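Local coordinates for Iron(III) ABC transporter, periplasmic iron-compound-binding protein (Vibrio cholerae, PDB 3TEF) that probably binds iron-loaded catecholate siderophores in the periplasm and hands them to an ABC transporter for uptake, at residues Gln17-Val22 against Pro80-Ile85. Numbering follows the deposited sequence.
Sequences QKPQRV and PDLIVI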
loop_
_atom_site.group_PDB
_atom_site.type_symbol
_atom_site.label_atom_id
_atom_site.label_comp_id
_atom_site.label_asym_id
_atom_site.label_seq_id
_atom_site.Cartn_x
_atom_site.Cartn_y
_atom_site.Cartn_z
ATOM N N GLN A 17 5.113 19.251 -17.520
ATOM C CA GLN A 17 6.115 18.359 -16.944
ATOM C C GLN A 17 7.029 19.034 -15.926
ATOM O O GLN A 17 7.245 20.250 -15.961
ATOM C CB GLN A 17 6.961 17.721 -18.043
ATOM C CG GLN A 17 6.483 16.355 -18.458
ATOM C CD GLN A 17 7.445 15.680 -19.419
ATOM O OE1 GLN A 17 7.741 14.491 -19.291
ATOM N NE2 GLN A 17 7.940 16.443 -20.386
ATOM N N LYS A 18 7.571 18.216 -15.031
ATOM C CA LYS A 18 8.519 18.659 -14.012
ATOM C C LYS A 18 7.992 19.804 -13.164
ATOM O O LYS A 18 8.596 20.876 -13.104
ATOM C CB LYS A 18 9.870 19.000 -14.639
ATOM C CG LYS A 18 10.577 17.760 -15.167
ATOM C CD LYS A 18 11.014 17.922 -16.610
ATOM C CE LYS A 18 12.345 18.657 -16.695
ATOM N NZ LYS A 18 13.452 17.889 -16.052
ATOM N N PRO A 19 6.859 19.571 -12.492
ATOM C CA PRO A 19 6.341 20.567 -11.554
ATOM C C PRO A 19 7.356 20.787 -10.441
ATOM O O PRO A 19 7.927 19.821 -9.928
ATOM C CB PRO A 19 5.065 19.912 -11.014
ATOM C CG PRO A 19 5.255 18.443 -11.239
ATOM C CD PRO A 19 6.036 18.348 -12.518
ATOM N N GLN A 20 7.586 22.047 -10.087
ATOM C CA GLN A 20 8.651 22.397 -9.153
ATOM C C GLN A 20 8.216 22.311 -7.698
ATOM O O GLN A 20 9.016 21.978 -6.818
ATOM C CB GLN A 20 9.195 23.793 -9.469
ATOM C CG GLN A 20 9.898 23.866 -10.817
ATOM C CD GLN A 20 10.995 22.822 -10.948
ATOM O OE1 GLN A 20 10.906 21.902 -11.769
ATOM N NE2 GLN A 20 12.036 22.958 -10.135
ATOM N N ARG A 21 6.951 22.618 -7.451
ATOM C CA ARG A 21 6.395 22.605 -6.102
ATOM C C ARG A 21 5.337 21.509 -6.003
ATOM O O ARG A 21 4.255 21.615 -6.581
ATOM C CB ARG A 21 5.801 23.975 -5.752
ATOM C CG ARG A 21 6.823 25.116 -5.803
ATOM C CD ARG A 21 6.204 26.444 -5.388
ATOM N NE ARG A 21 5.732 26.383 -4.009
ATOM C CZ ARG A 21 6.519 26.475 -2.941
ATOM N NH1 ARG A 21 7.836 26.625 -3.086
ATOM N NH2 ARG A 21 5.992 26.408 -1.729
ATOM N N VAL A 22 5.673 20.441 -5.296
ATOM C CA VAL A 22 4.799 19.280 -5.193
ATOM C C VAL A 22 4.346 19.111 -3.748
ATOM O O VAL A 22 5.164 19.105 -2.829
ATOM C CB VAL A 22 5.532 17.997 -5.630
ATOM C CG1 VAL A 22 4.599 16.790 -5.557
ATOM C CG2 VAL A 22 6.098 18.172 -7.024
ATOM N N PRO A 80 1.155 25.037 -4.909
ATOM C CA PRO A 80 1.668 23.840 -5.573
ATOM C C PRO A 80 1.494 23.877 -7.084
ATOM O O PRO A 80 0.526 24.464 -7.606
ATOM C CB PRO A 80 0.825 22.713 -4.965
ATOM C CG PRO A 80 -0.423 23.363 -4.512
ATOM C CD PRO A 80 -0.062 24.771 -4.123
ATOM N N ASP A 81 2.440 23.257 -7.783
ATOM C CA ASP A 81 2.295 23.018 -9.209
ATOM C C ASP A 81 1.625 21.662 -9.413
ATOM O O ASP A 81 1.036 21.406 -10.456
ATOM C CB ASP A 81 3.652 23.056 -9.908
ATOM C CG ASP A 81 4.348 24.392 -9.745
ATOM O OD1 ASP A 81 3.817 25.399 -10.255
ATOM O OD2 ASP A 81 5.421 24.440 -9.105
ATOM N N LEU A 82 1.718 20.801 -8.403
ATOM C CA LEU A 82 1.122 19.464 -8.461
ATOM C C LEU A 82 0.798 18.993 -7.049
ATOM O O LEU A 82 1.602 19.158 -6.139
ATOM C CB LEU A 82 2.074 18.473 -9.127
ATOM C CG LEU A 82 1.673 16.990 -9.054
ATOM C CD1 LEU A 82 0.358 16.746 -9.816
ATOM C CD2 LEU A 82 2.821 16.067 -9.553
ATOM N N ILE A 83 -0.392 18.426 -6.870
ATOM C CA ILE A 83 -0.752 17.746 -5.636
ATOM C C ILE A 83 -0.902 16.247 -5.945
ATOM O O ILE A 83 -1.646 15.859 -6.838
ATOM C CB ILE A 83 -2.074 18.259 -5.083
ATOM C CG1 ILE A 83 -1.986 19.762 -4.824
ATOM C CG2 ILE A 83 -2.467 17.505 -3.822
ATOM C CD1 ILE A 83 -3.345 20.441 -4.701
ATOM N N VAL A 84 -0.166 15.408 -5.228
ATOM C CA VAL A 84 -0.330 13.957 -5.363
ATOM C C VAL A 84 -0.948 13.386 -4.094
ATOM O O VAL A 84 -0.424 13.601 -2.998
ATOM C CB VAL A 84 1.009 13.254 -5.594
ATOM C CG1 VAL A 84 0.785 11.750 -5.732
ATOM C CG2 VAL A 84 1.702 13.831 -6.814
ATOM N N ILE A 85 -2.057 12.663 -4.227
ATOM C CA ILE A 85 -2.719 12.103 -3.050
ATOM C C ILE A 85 -2.878 10.586 -3.146
ATOM O O ILE A 85 -2.956 10.028 -4.234
ATOM C CB ILE A 85 -4.091 12.775 -2.763
ATOM C CG1 ILE A 85 -5.136 12.352 -3.803
ATOM C CG2 ILE A 85 -3.955 14.291 -2.753
ATOM C CD1 ILE A 85 -6.466 12.996 -3.598
#
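With CG of D81 turned beside its own backbone N (chi1 -60°), the carboxylate reaches the backbone of Q20 and R21, while L82 holds its CG anti to the backbone N (chi1 171°) and lays its isobutyl group alongside the ring of P19. D81 OD2 accepts R21 N at 2.9 Å through its anti lone pair, the one directed away from the other carboxylate oxygen; Q20 N adds a weak, bent bond to the same OD2 (3.4 Å, 126° at the hydrogen). In return D81 N donates to R21 O at 2.7 Å, so D81 and R21 are linked in both directions. L82 N shares that acceptor at 3.2 Å, which gives R21 O two N-H donors. The bridge between V22 and L82 is parallel, and it begins the pairing of strands 22-25 and 82-85, the two inner strands of the four-stranded parallel sheet in one lobe of this periplasmic binding protein. V22 CA also approaches L82 O at 3.3 Å in a CA-H...O contact. On the sheet face carrying V22 and L82, P19 CG meets L82 CD2 at 3.8 Å, and V22 CG1 lies 4.3 Å from V84 CG2; V127 and F128 of helix 113-128 pack against this face. The charged groups of R21 and D81 are not in contact, R21 NE lying 5.5 Å from D81 OD2; NE donates instead to the carbonyl oxygen of Q78.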